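Local coordinates for protein cytochrome P450 (Novosphingobium aromaticivorans, PDB 3OFT) that holds an iron protoporphyrin IX within the mainly helical, single-chain fold of a cytochrome P450, at residues Val12-Ile16 and Phe17-Gly21; Ala51-Gly54 and Asp55-Arg58; Val120-Lys123 and Leu124-Ser127; Glu126-Arg129 and Pro130-Ser133; Tyr189-Pro192 and Phe193-Lys196. All coordinates share one frame; numbering follows the deposited sequence.

Contact 1: Val12-Ile16 and Phe17-Gly21; sequences VDFDI and FNPPG
A type I beta turn running from D15 to N18, with an Asx turn over its first three residues, carries this contact. The backbone closure is the bond from N18 N to D15 O, 3.0 Å long; the N-H...O angle is 137°, so the bond is far from straight. The Asx turn comes from the D15 carboxylate, which folds back over the turn: OD2 accepts F17 N at 2.9 Å, met from above the carboxylate plane. It reaches this place because CG lies beside the carbonyl carbon, opposite the backbone N (chi1 176°). The same OD2 is also bonded to N45, so two donors grip it and probably stabilise its charge. The two central residues, I16 and F17, run side by side and point the same way. I16 CG1 sits over one face of the F17 ring, 4.3 Å from the centroid, a CH-pi contact displaced toward the rim. Just after the turn, P19 brings its ring back to F14, and P19 CB touches F14 CZ at 3.5 Å in an oblique approach. P20 CD adds a looser contact to F14 CE1. F14 and I16 pack on I50 of strand 48-51, and W30 of helix 26-31 meets F14, I16 and P19, which places the turn between strand 48-51 of the mixed sheet and that helix.

Contact 2: Ala51-Gly54 and Asp55-Arg58; sequences AARG and DVVR
The guanidinium of R53 and the carboxylate of D55 appear nearly coplanar, about 11° apart as modelled, and meet at their edges. R53 NH1 donates at 2.9 Å to D55 OD2, which meets it with its syn lone pair and lies within the guanidinium plane, the geometry expected of a salt bridge. OD1 is crowded against R53 CD in the model, so its part, and the exact turn of the carboxylate, are doubtful. Over one guanidinium face lies a methyl of V56, with CG2 3.6 Å from R53 NH1. The other end of the group is claimed by D294, a salt-bridge partner of NH2; two carboxylates probably share its charge and help to fix its rotation. R53 is also the N-cap residue: its carbonyl O takes V57 N at 3.0 Å in a nearly straight bond (173°), while the bond from V56 N is weak. One residue on, R58 N to G54 O continues the helical pattern at 3.0 Å. A51 CB packs against V57 CG2 at 3.8 Å and against V56 CG1 slightly farther off. A51 O is buried here without a polar partner. The contact thus joins the end of strand 48-51, paired through A51 with Y305 of strand 303-307, to the start of helix 54-62; D314 accepts G54 N, and L310 and H311 of helix 309-312 touch V57 and R58.

Contact 3: Val120-Lys123 and Leu124-Ser127; sequences VARK and LMES
E126 reaches back along its helix to R122, and each of its side-chain atoms has a neighbour in the preceding turn. CB and CG both lie 3.4 Å from R122 O, because CG stands beside the backbone N and opposite the carbonyl carbon (chi1 -74°), which turns the chain toward the N-terminal end of the helix. From there it runs extended. CD passes 3.7 Å from R122 CG, over the aliphatic part of the arginine, and OE1 stays near that same methylene. The tip, OE2, accepts R122 NE at 3.0 Å with an N-H...O angle of 162°. The oxygen lies at the edge of the guanidinium, close to its plane, whereas the nitrogen approaches from above the carboxylate; the two flat groups are turned 72° apart, so this is a single-point salt bridge and not a paired one. R122, extended from CG to NE, meets the carboxylate obliquely.

The spacing of four residues is that of an i to i+4 ion pair along a largely exposed flank of helix 107-128, one of the helices of the P450 fold, where R122 also touches E361 of helix 348-365. The backbone beneath is regular: E126 N bonds to R122 O, and M125 N to A121 O in a straighter bond. A different face of the helix looks inward, with A121 on V357 and M125 on W362, both in helix 348-365, while V120 and L124 lean on L144 of helix 144-152. S127 closes the segment by sending OG back to L124 O at 2.8 Å.

Contact 4: Glu126-Arg129 and Pro130-Ser133; sequences ESLR and PRGS
L128 and R131 meet through both backbone and side chain, and one hydrogen bond spans the two segments: R131 N to L128 O, 3.1 Å long. The N-H...O angle is 153°, and the step of three residues from acceptor to donor is that of a 3-10 turn. P130 shapes the same turn by what it lacks, for its nitrogen has no hydrogen to offer. The ring instead sets CD 3.3 Å from E126 O and 3.9 Å from S127 O, so carbon faces the carbonyls of the preceding turn.

Van der Waals contact between side chains is slight. L128 and R131 run side by side and point the same way, and L128 CD2 comes 3.6 Å from R131 NH1, in an oblique approach to the guanidinium. Nearer the backbone, R131 CB lies 3.5 Å from L128 O. The arginine gets there because its CG is beside the backbone N and opposite the carbonyl carbon (chi1 -63°), which folds the chain back along the leucine.

Polar groups find partners elsewhere. R131 NH2 forms a salt bridge with D139 of helix 136-141, the helix on which L128 also rests, through D139 and F140. R129 gives NH1 to G365 O, and R129 O accepts W394 NE1.

The arrangement is that of a helix, 107-128, that passes through a 3-10 turn and a positive-phi glycine, G132, into strand 133-135 of the four-stranded antiparallel sheet; the backbone of G132 is already bonded to W394 of strand 386-394 in that sheet.

Contact 5: Tyr189-Pro192 and Phe193-Lys196; sequences YLWP and FIEK
Y189 and F193, one turn apart on helix 179-199, form a T-shaped aromatic pair inside the P450 helical bundle. The edge of F193 points at the face of Y189, with centroids 5.5 Å apart and planes at 83°. F193 CE2 does the touching, near the rim of the tyrosine ring, and the face of F193 also covers Y189 O, 3.4 Å from that CE2. L190 completes the buried side: its CD2 lies in the plane of the F193 ring, at the edge, 4.0 Å from CD2 of F193, while L190 CB meets I194 CD1. F149 of helix 144-152 touches both L190 and F193, the backbone O of L163 in helix 160-171 accepts Y189 OH, and L232 of helix 221-252 packs on L190.

A second close contact lies on a partly exposed side. W191, with CG away from the backbone N (chi1 -178°), folds forward along the helix so that E195 CB lies 3.4 Å above its indole plane, offset toward the rim, and I194 CG2 comes 3.6 Å from W191 CZ3 obliquely. The loose solvent side is limited to P192, E195 and K196, which are exposed. Because P192 has no N-H, the helix is kinked there, yet its next bonds are intact, E195 N to W191 O being nearly straight (169°). At this outer surface a water donates to P192 O and to E195 OE1, 2.7 Å from each, tying the proline carbonyl to the glutamate side chain.

The five contacts follow one another along the chain, and only contacts 3 and 4 overlap, sharing E126 and S127 on helix 107-128 with centres 10 Å apart. Contacts 1 and 2 form a second group, with centres 17 Å apart and nearest atoms about 8 Å apart; both adjoin strands of the six-stranded mixed sheet. Contact 2 lies across the chain's centre from contacts 3, 4 and 5, with centres about 39, 42 and 40 Å away. Contact 5, on helix 179-199, stands about 27 Å from contact 3. The set thus samples the sheet-rich and helical parts of the P450 fold. All are local contacts; V57 of contact 2 and L190 of contact 5 each have a side chain about 10 Å from the haem.

Contact 1: Val12-Ile16 and Phe17-Gly21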
loop_
_atom_site.group_PDB
_atom_site.type_symbol
_atom_site.label_atom_id
_atom_site.label_comp_id
_atom_site.label_asym_id
_atom_site.label_seq_id
_atom_site.Cartn_x
_atom_site.Cartn_y
_atom_site.Cartn_z
ATOM N N VAL A 12 1.555 24.888 9.265
ATOM C CA VAL A 12 0.701 24.034 10.108
ATOM C C VAL A 12 1.595 23.218 11.029
ATOM O O VAL A 12 2.784 23.132 10.811
ATOM C CB VAL A 12 -0.201 23.067 9.294
ATOM C CG1 VAL A 12 -1.149 23.814 8.375
ATOM C CG2 VAL A 12 0.650 22.052 8.494
ATOM N N ASP A 13 1.029 22.586 12.044
ATOM C CA ASP A 13 1.836 21.679 12.839
ATOM C C ASP A 13 1.415 20.204 12.664
ATOM O O ASP A 13 1.877 19.311 13.401
ATOM C CB ASP A 13 1.795 22.117 14.297
ATOM C CG ASP A 13 0.425 21.957 14.903
ATOM O OD1 ASP A 13 0.301 22.066 16.150
ATOM O OD2 ASP A 13 -0.539 21.737 14.137
ATOM N N PHE A 14 0.553 19.954 11.689
ATOM C CA PHE A 14 0.128 18.593 11.291
ATOM C C PHE A 14 1.219 17.515 11.361
ATOM O O PHE A 14 2.212 17.603 10.638
ATOM C CB PHE A 14 -0.443 18.653 9.869
ATOM C CG PHE A 14 -1.348 17.502 9.510
ATOM C CD1 PHE A 14 -2.736 17.589 9.727
ATOM C CD2 PHE A 14 -0.831 16.353 8.912
ATOM C CE1 PHE A 14 -3.578 16.551 9.361
ATOM C CE2 PHE A 14 -1.672 15.278 8.575
ATOM C CZ PHE A 14 -3.064 15.406 8.778
ATOM N N ASP A 15 1.021 16.501 12.221
ATOM C CA ASP A 15 1.928 15.365 12.360
ATOM C C ASP A 15 1.417 14.203 11.503
ATOM O O ASP A 15 0.418 13.577 11.848
ATOM C CB ASP A 15 1.988 14.917 13.824
ATOM C CG ASP A 15 2.846 13.677 14.042
ATOM O OD1 ASP A 15 2.889 13.264 15.221
ATOM O OD2 ASP A 15 3.465 13.090 13.096
ATOM N N ILE A 16 2.112 13.904 10.405
ATOM C CA ILE A 16 1.672 12.833 9.493
ATOM C C ILE A 16 1.591 11.424 10.102
ATOM O O ILE A 16 0.831 10.554 9.611
ATOM C CB ILE A 16 2.512 12.852 8.195
ATOM C CG1 ILE A 16 3.978 12.531 8.534
ATOM C CG2 ILE A 16 2.268 14.204 7.492
ATOM C CD1 ILE A 16 5.020 12.947 7.481
ATOM N N PHE A 17 2.322 11.206 11.191
ATOM C CA PHE A 17 2.277 9.944 11.913
ATOM C C PHE A 17 1.079 9.818 12.854
ATOM O O PHE A 17 0.702 8.707 13.202
ATOM C CB PHE A 17 3.614 9.658 12.637
ATOM C CG PHE A 17 4.782 9.539 11.695
ATOM C CD1 PHE A 17 4.933 8.417 10.891
ATOM C CD2 PHE A 17 5.720 10.571 11.586
ATOM C CE1 PHE A 17 6.014 8.298 10.010
ATOM C CE2 PHE A 17 6.803 10.467 10.696
ATOM C CZ PHE A 17 6.957 9.331 9.912
ATOM N N ASN A 18 0.507 10.938 13.297
ATOM C CA ASN A 18 -0.716 10.888 14.097
ATOM C C ASN A 18 -1.629 12.076 13.819
ATOM O O ASN A 18 -1.729 12.999 14.627
ATOM C CB ASN A 18 -0.502 10.610 15.612
ATOM C CG ASN A 18 0.883 10.960 16.117
ATOM O OD1 ASN A 18 1.864 10.250 15.872
ATOM N ND2 ASN A 18 0.967 12.044 16.880
ATOM N N PRO A 19 -2.280 12.077 12.644
ATOM C CA PRO A 19 -3.197 13.177 12.357
ATOM C C PRO A 19 -4.313 13.255 13.425
ATOM O O PRO A 19 -4.772 12.221 13.930
ATOM C CB PRO A 19 -3.747 12.821 10.976
ATOM C CG PRO A 19 -2.671 11.945 10.353
ATOM C CD PRO A 19 -2.147 11.143 11.508
ATOM N N PRO A 20 -4.700 14.472 13.832
ATOM C CA PRO A 20 -5.748 14.591 14.869
ATOM C C PRO A 20 -7.051 13.865 14.478
ATOM O O PRO A 20 -7.552 14.059 13.378
ATOM C CB PRO A 20 -5.951 16.107 14.952
ATOM C CG PRO A 20 -4.506 16.634 14.687
ATOM C CD PRO A 20 -4.100 15.780 13.507
ATOM N N GLY A 21 -7.569 13.013 15.355
ATOM C CA GLY A 21 -8.780 12.243 15.031
ATOM C C GLY A 21 -8.538 11.007 14.160
ATOM O O GLY A 21 -9.491 10.295 13.829
#

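Contact 2: Ala51-Gly54 and Asp55-Arg58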
loop_
_atom_site.group_PDB
_atom_site.type_symbol
_atom_site.label_atom_id
_atom_site.label_comp_id
_atom_site.label_asym_id
_atom_site.label_seq_id
_atom_site.Cartn_x
_atom_site.Cartn_y
_atom_site.Cartn_z
ATOM N N ALA A 51 1.299 18.203 0.502
ATOM C CA ALA A 51 0.380 18.572 -0.575
ATOM C C ALA A 51 -1.038 18.339 -0.039
ATOM O O ALA A 51 -1.319 17.265 0.460
ATOM C CB ALA A 51 0.643 17.759 -1.805
ATOM N N ALA A 52 -1.910 19.352 -0.130
ATOM C CA ALA A 52 -3.156 19.366 0.621
ATOM C C ALA A 52 -4.373 19.675 -0.245
ATOM O O ALA A 52 -5.414 20.080 0.258
ATOM C CB ALA A 52 -3.051 20.348 1.805
ATOM N N ARG A 53 -4.225 19.499 -1.545
ATOM C CA ARG A 53 -5.363 19.620 -2.470
ATOM C C ARG A 53 -5.095 18.692 -3.616
ATOM O O ARG A 53 -3.930 18.492 -4.023
ATOM C CB ARG A 53 -5.479 21.054 -3.001
ATOM C CG ARG A 53 -6.786 21.350 -3.784
ATOM C CD ARG A 53 -6.453 22.318 -4.931
ATOM N NE ARG A 53 -5.949 23.523 -4.343
ATOM C CZ ARG A 53 -5.028 24.334 -4.833
ATOM N NH1 ARG A 53 -4.430 24.141 -5.998
ATOM N NH2 ARG A 53 -4.717 25.368 -4.106
ATOM N N GLY A 54 -6.177 18.143 -4.172
ATOM C CA GLY A 54 -6.065 17.102 -5.179
ATOM C C GLY A 54 -5.140 17.400 -6.328
ATOM O O GLY A 54 -4.330 16.563 -6.690
ATOM N N ASP A 55 -5.285 18.565 -6.950
ATOM C CA ASP A 55 -4.486 18.851 -8.146
ATOM C C ASP A 55 -2.989 18.973 -7.838
ATOM O O ASP A 55 -2.163 18.604 -8.664
ATOM C CB ASP A 55 -4.950 20.125 -8.872
ATOM C CG ASP A 55 -4.924 21.344 -7.983
ATOM O OD1 ASP A 55 -5.585 21.316 -6.937
ATOM O OD2 ASP A 55 -4.259 22.349 -8.317
ATOM N N VAL A 56 -2.660 19.456 -6.637
ATOM C CA VAL A 56 -1.273 19.592 -6.185
ATOM C C VAL A 56 -0.675 18.213 -5.911
ATOM O O VAL A 56 0.412 17.910 -6.377
ATOM C CB VAL A 56 -1.179 20.524 -4.930
ATOM C CG1 VAL A 56 0.277 20.659 -4.472
ATOM C CG2 VAL A 56 -1.751 21.921 -5.286
ATOM N N VAL A 57 -1.419 17.361 -5.192
ATOM C CA VAL A 57 -0.985 15.964 -4.911
ATOM C C VAL A 57 -0.678 15.301 -6.205
ATOM O O VAL A 57 0.424 14.728 -6.402
ATOM C CB VAL A 57 -2.092 15.117 -4.211
ATOM C CG1 VAL A 57 -1.649 13.606 -4.064
ATOM C CG2 VAL A 57 -2.380 15.676 -2.837
ATOM N N ARG A 58 -1.645 15.378 -7.128
ATOM C CA ARG A 58 -1.492 14.686 -8.410
ATOM C C ARG A 58 -0.288 15.208 -9.260
ATOM O O ARG A 58 0.476 14.410 -9.866
ATOM C CB ARG A 58 -2.810 14.749 -9.195
ATOM C CG ARG A 58 -2.776 14.025 -10.487
ATOM C CD ARG A 58 -2.855 12.532 -10.280
ATOM N NE ARG A 58 -3.060 11.860 -11.574
ATOM C CZ ARG A 58 -3.506 10.613 -11.716
ATOM N NH1 ARG A 58 -3.792 9.895 -10.648
ATOM N NH2 ARG A 58 -3.636 10.084 -12.926
#

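Contact 3: Val120-Lys123 and Leu124-Ser127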
loop_
_atom_site.group_PDB
_atom_site.type_symbol
_atom_site.label_atom_id
_atom_site.label_comp_id
_atom_site.label_asym_id
_atom_site.label_seq_id
_atom_site.Cartn_x
_atom_site.Cartn_y
_atom_site.Cartn_z
ATOM N N VAL A 120 -5.728 -19.737 -1.098
ATOM C CA VAL A 120 -5.164 -19.197 0.143
ATOM C C VAL A 120 -6.209 -18.374 0.920
ATOM O O VAL A 120 -6.367 -18.555 2.144
ATOM C CB VAL A 120 -3.925 -18.308 -0.160
ATOM C CG1 VAL A 120 -3.582 -17.449 1.041
ATOM C CG2 VAL A 120 -2.783 -19.175 -0.531
ATOM N N ALA A 121 -6.908 -17.475 0.226
ATOM C CA ALA A 121 -7.973 -16.685 0.872
ATOM C C ALA A 121 -9.071 -17.609 1.406
ATOM O O ALA A 121 -9.560 -17.431 2.536
ATOM C CB ALA A 121 -8.563 -15.642 -0.115
ATOM N N ARG A 122 -9.425 -18.631 0.627
ATOM C CA ARG A 122 -10.491 -19.553 1.046
ATOM C C ARG A 122 -10.123 -20.338 2.286
ATOM O O ARG A 122 -10.946 -20.484 3.213
ATOM C CB ARG A 122 -10.911 -20.496 -0.101
ATOM C CG ARG A 122 -11.940 -21.576 0.344
ATOM C CD ARG A 122 -12.388 -22.388 -0.877
ATOM N NE ARG A 122 -13.586 -23.170 -0.587
ATOM C CZ ARG A 122 -14.352 -23.734 -1.520
ATOM N NH1 ARG A 122 -14.034 -23.631 -2.807
ATOM N NH2 ARG A 122 -15.437 -24.406 -1.165
ATOM N N LYS A 123 -8.895 -20.857 2.311
ATOM C CA LYS A 123 -8.403 -21.616 3.459
ATOM C C LYS A 123 -8.444 -20.734 4.719
ATOM O O LYS A 123 -8.817 -21.198 5.789
ATOM C CB LYS A 123 -6.973 -22.123 3.193
ATOM C CG LYS A 123 -6.384 -23.028 4.278
ATOM C CD LYS A 123 -4.918 -23.372 4.003
ATOM C CE LYS A 123 -4.432 -24.529 4.911
ATOM N NZ LYS A 123 -3.136 -25.104 4.431
ATOM N N LEU A 124 -8.064 -19.466 4.595
ATOM C CA LEU A 124 -8.004 -18.587 5.775
ATOM C C LEU A 124 -9.402 -18.196 6.263
ATOM O O LEU A 124 -9.683 -18.208 7.490
ATOM C CB LEU A 124 -7.122 -17.352 5.464
ATOM C CG LEU A 124 -6.846 -16.362 6.611
ATOM C CD1 LEU A 124 -6.184 -17.014 7.794
ATOM C CD2 LEU A 124 -6.006 -15.211 6.077
ATOM N N MET A 125 -10.290 -17.869 5.317
ATOM C CA MET A 125 -11.691 -17.657 5.623
ATOM C C MET A 125 -12.318 -18.853 6.349
ATOM O O MET A 125 -13.030 -18.694 7.380
ATOM C CB MET A 125 -12.467 -17.304 4.348
ATOM C CG MET A 125 -13.920 -17.016 4.535
ATOM S SD MET A 125 -14.936 -18.525 4.555
ATOM C CE MET A 125 -14.673 -19.115 2.857
ATOM N N GLU A 126 -12.105 -20.040 5.810
ATOM C CA GLU A 126 -12.687 -21.251 6.439
ATOM C C GLU A 126 -12.201 -21.570 7.854
ATOM O O GLU A 126 -12.927 -22.158 8.638
ATOM C CB GLU A 126 -12.496 -22.456 5.550
ATOM C CG GLU A 126 -13.427 -22.438 4.334
ATOM C CD GLU A 126 -13.042 -23.515 3.322
ATOM O OE1 GLU A 126 -11.996 -24.182 3.512
ATOM O OE2 GLU A 126 -13.779 -23.669 2.329
ATOM N N SER A 127 -10.965 -21.198 8.160
ATOM C CA SER A 127 -10.396 -21.326 9.492
ATOM C C SER A 127 -11.106 -20.382 10.488
ATOM O O SER A 127 -11.189 -20.710 11.673
ATOM C CB SER A 127 -8.883 -21.052 9.457
ATOM O OG SER A 127 -8.589 -19.657 9.560
#

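Contact 4: Glu126-Arg129 and Pro130-Ser133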
loop_
_atom_site.group_PDB
_atom_site.type_symbol
_atom_site.label_atom_id
_atom_site.label_comp_id
_atom_site.label_asym_id
_atom_site.label_seq_id
_atom_site.Cartn_x
_atom_site.Cartn_y
_atom_site.Cartn_z
ATOM N N GLU A 126 -12.105 -20.040 5.810
ATOM C CA GLU A 126 -12.687 -21.251 6.439
ATOM C C GLU A 126 -12.201 -21.570 7.854
ATOM O O GLU A 126 -12.927 -22.158 8.638
ATOM C CB GLU A 126 -12.496 -22.456 5.550
ATOM C CG GLU A 126 -13.427 -22.438 4.334
ATOM C CD GLU A 126 -13.042 -23.515 3.322
ATOM O OE1 GLU A 126 -11.996 -24.182 3.512
ATOM O OE2 GLU A 126 -13.779 -23.669 2.329
ATOM N N SER A 127 -10.965 -21.198 8.160
ATOM C CA SER A 127 -10.396 -21.326 9.492
ATOM C C SER A 127 -11.106 -20.382 10.488
ATOM O O SER A 127 -11.189 -20.710 11.673
ATOM C CB SER A 127 -8.883 -21.052 9.457
ATOM O OG SER A 127 -8.589 -19.657 9.560
ATOM N N LEU A 128 -11.625 -19.236 10.022
ATOM C CA LEU A 128 -12.275 -18.292 10.927
ATOM C C LEU A 128 -13.789 -18.460 11.040
ATOM O O LEU A 128 -14.368 -18.206 12.105
ATOM C CB LEU A 128 -11.970 -16.830 10.533
ATOM C CG LEU A 128 -10.504 -16.439 10.406
ATOM C CD1 LEU A 128 -10.474 -14.986 9.860
ATOM C CD2 LEU A 128 -9.791 -16.567 11.764
ATOM N N ARG A 129 -14.419 -18.912 9.963
ATOM C CA ARG A 129 -15.899 -18.995 9.894
ATOM C C ARG A 129 -16.605 -19.652 11.122
ATOM O O ARG A 129 -17.618 -19.122 11.594
ATOM C CB ARG A 129 -16.348 -19.686 8.585
ATOM C CG ARG A 129 -17.889 -19.667 8.348
ATOM C CD ARG A 129 -18.256 -20.191 6.970
ATOM N NE ARG A 129 -17.658 -21.495 6.705
ATOM C CZ ARG A 129 -17.368 -21.984 5.499
ATOM N NH1 ARG A 129 -17.580 -21.280 4.378
ATOM N NH2 ARG A 129 -16.847 -23.205 5.417
ATOM N N PRO A 130 -16.116 -20.807 11.622
ATOM C CA PRO A 130 -16.861 -21.469 12.720
ATOM C C PRO A 130 -16.931 -20.693 14.058
ATOM O O PRO A 130 -17.782 -20.968 14.906
ATOM C CB PRO A 130 -16.065 -22.745 12.964
ATOM C CG PRO A 130 -15.291 -22.985 11.675
ATOM C CD PRO A 130 -14.977 -21.636 11.147
ATOM N N ARG A 131 -16.039 -19.733 14.250
ATOM C CA ARG A 131 -16.027 -18.946 15.501
ATOM C C ARG A 131 -17.241 -18.036 15.759
ATOM O O ARG A 131 -17.591 -17.773 16.922
ATOM C CB ARG A 131 -14.747 -18.108 15.574
ATOM C CG ARG A 131 -13.491 -18.940 15.631
ATOM C CD ARG A 131 -12.192 -18.146 15.456
ATOM N NE ARG A 131 -12.157 -16.883 16.214
ATOM C CZ ARG A 131 -11.149 -16.007 16.136
ATOM N NH1 ARG A 131 -10.103 -16.275 15.369
ATOM N NH2 ARG A 131 -11.166 -14.886 16.848
ATOM N N GLY A 132 -17.823 -17.490 14.689
ATOM C CA GLY A 132 -18.868 -16.471 14.815
ATOM C C GLY A 132 -18.390 -15.071 15.134
ATOM O O GLY A 132 -19.191 -14.156 15.297
ATOM N N SER A 133 -17.072 -14.897 15.236
ATOM C CA SER A 133 -16.485 -13.603 15.443
ATOM C C SER A 133 -14.999 -13.648 15.123
ATOM O O SER A 133 -14.386 -14.711 15.096
ATOM C CB SER A 133 -16.682 -13.146 16.890
ATOM O OG SER A 133 -15.894 -13.922 17.744
#

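Contact 5: Tyr189-Pro192 and Phe193-Lys196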
loop_
_atom_site.group_PDB
_atom_site.type_symbol
_atom_site.label_atom_id
_atom_site.label_comp_id
_atom_site.label_asym_id
_atom_site.label_seq_id
_atom_site.Cartn_x
_atom_site.Cartn_y
_atom_site.Cartn_z
ATOM N N TYR A 189 15.585 -13.468 6.247
ATOM C CA TYR A 189 14.394 -14.223 5.841
ATOM C C TYR A 189 14.320 -14.542 4.336
ATOM O O TYR A 189 13.975 -15.668 3.935
ATOM C CB TYR A 189 13.191 -13.380 6.191
ATOM C CG TYR A 189 11.863 -14.009 5.924
ATOM C CD1 TYR A 189 10.995 -13.465 4.972
ATOM C CD2 TYR A 189 11.449 -15.125 6.641
ATOM C CE1 TYR A 189 9.740 -14.008 4.759
ATOM C CE2 TYR A 189 10.184 -15.683 6.433
ATOM C CZ TYR A 189 9.338 -15.109 5.486
ATOM O OH TYR A 189 8.095 -15.644 5.273
ATOM N N LEU A 190 14.617 -13.535 3.516
ATOM C CA LEU A 190 14.557 -13.648 2.069
ATOM C C LEU A 190 15.750 -14.402 1.486
ATOM O O LEU A 190 15.626 -15.021 0.424
ATOM C CB LEU A 190 14.479 -12.242 1.416
ATOM C CG LEU A 190 13.146 -11.501 1.714
ATOM C CD1 LEU A 190 13.214 -10.075 1.186
ATOM C CD2 LEU A 190 11.881 -12.252 1.162
ATOM N N TRP A 191 16.915 -14.293 2.123
ATOM C CA TRP A 191 18.115 -14.853 1.487
ATOM C C TRP A 191 18.002 -16.321 1.019
ATOM O O TRP A 191 18.420 -16.638 -0.089
ATOM C CB TRP A 191 19.432 -14.615 2.274
ATOM C CG TRP A 191 20.578 -15.210 1.456
ATOM C CD1 TRP A 191 21.310 -16.342 1.752
ATOM C CD2 TRP A 191 21.016 -14.777 0.162
ATOM N NE1 TRP A 191 22.194 -16.606 0.724
ATOM C CE2 TRP A 191 22.036 -15.657 -0.254
ATOM C CE3 TRP A 191 20.658 -13.707 -0.680
ATOM C CZ2 TRP A 191 22.692 -15.507 -1.460
ATOM C CZ3 TRP A 191 21.312 -13.554 -1.867
ATOM C CH2 TRP A 191 22.320 -14.457 -2.261
ATOM N N PRO A 192 17.433 -17.224 1.849
ATOM C CA PRO A 192 17.414 -18.603 1.315
ATOM C C PRO A 192 16.618 -18.738 0.001
ATOM O O PRO A 192 17.000 -19.522 -0.887
ATOM C CB PRO A 192 16.793 -19.425 2.446
ATOM C CG PRO A 192 16.992 -18.614 3.692
ATOM C CD PRO A 192 16.990 -17.154 3.261
ATOM N N PHE A 193 15.524 -17.980 -0.133
ATOM C CA PHE A 193 14.727 -18.008 -1.363
ATOM C C PHE A 193 15.483 -17.491 -2.585
ATOM O O PHE A 193 15.394 -18.079 -3.669
ATOM C CB PHE A 193 13.438 -17.150 -1.249
ATOM C CG PHE A 193 12.679 -17.311 0.048
ATOM C CD1 PHE A 193 12.460 -18.573 0.621
ATOM C CD2 PHE A 193 12.147 -16.176 0.689
ATOM C CE1 PHE A 193 11.738 -18.692 1.824
ATOM C CE2 PHE A 193 11.380 -16.295 1.873
ATOM C CZ PHE A 193 11.200 -17.559 2.450
ATOM N N ILE A 194 16.135 -16.335 -2.417
ATOM C CA ILE A 194 16.910 -15.668 -3.474
ATOM C C ILE A 194 18.052 -16.572 -3.923
ATOM O O ILE A 194 18.260 -16.765 -5.120
ATOM C CB ILE A 194 17.492 -14.295 -2.959
ATOM C CG1 ILE A 194 16.346 -13.371 -2.529
ATOM C CG2 ILE A 194 18.397 -13.626 -4.024
ATOM C CD1 ILE A 194 16.767 -12.084 -1.750
ATOM N N GLU A 195 18.780 -17.121 -2.951
ATOM C CA GLU A 195 19.930 -17.966 -3.246
ATOM C C GLU A 195 19.486 -19.108 -4.148
ATOM O O GLU A 195 20.107 -19.365 -5.176
ATOM C CB GLU A 195 20.531 -18.495 -1.947
ATOM C CG GLU A 195 21.698 -19.439 -2.122
ATOM C CD GLU A 195 21.541 -20.639 -1.217
ATOM O OE1 GLU A 195 20.737 -21.554 -1.567
ATOM O OE2 GLU A 195 22.200 -20.661 -0.149
ATOM N N LYS A 196 18.369 -19.744 -3.780
ATOM C CA LYS A 196 17.835 -20.888 -4.521
ATOM C C LYS A 196 17.385 -20.501 -5.919
ATOM O O LYS A 196 17.691 -21.212 -6.876
ATOM C CB LYS A 196 16.697 -21.568 -3.742
ATOM C CG LYS A 196 16.165 -22.869 -4.366
ATOM C CD LYS A 196 15.041 -23.491 -3.540
ATOM C CE LYS A 196 15.526 -23.915 -2.143
ATOM N NZ LYS A 196 14.414 -24.534 -1.332
HETATM O O HOH W 1 18.396 -21.803 -0.271
#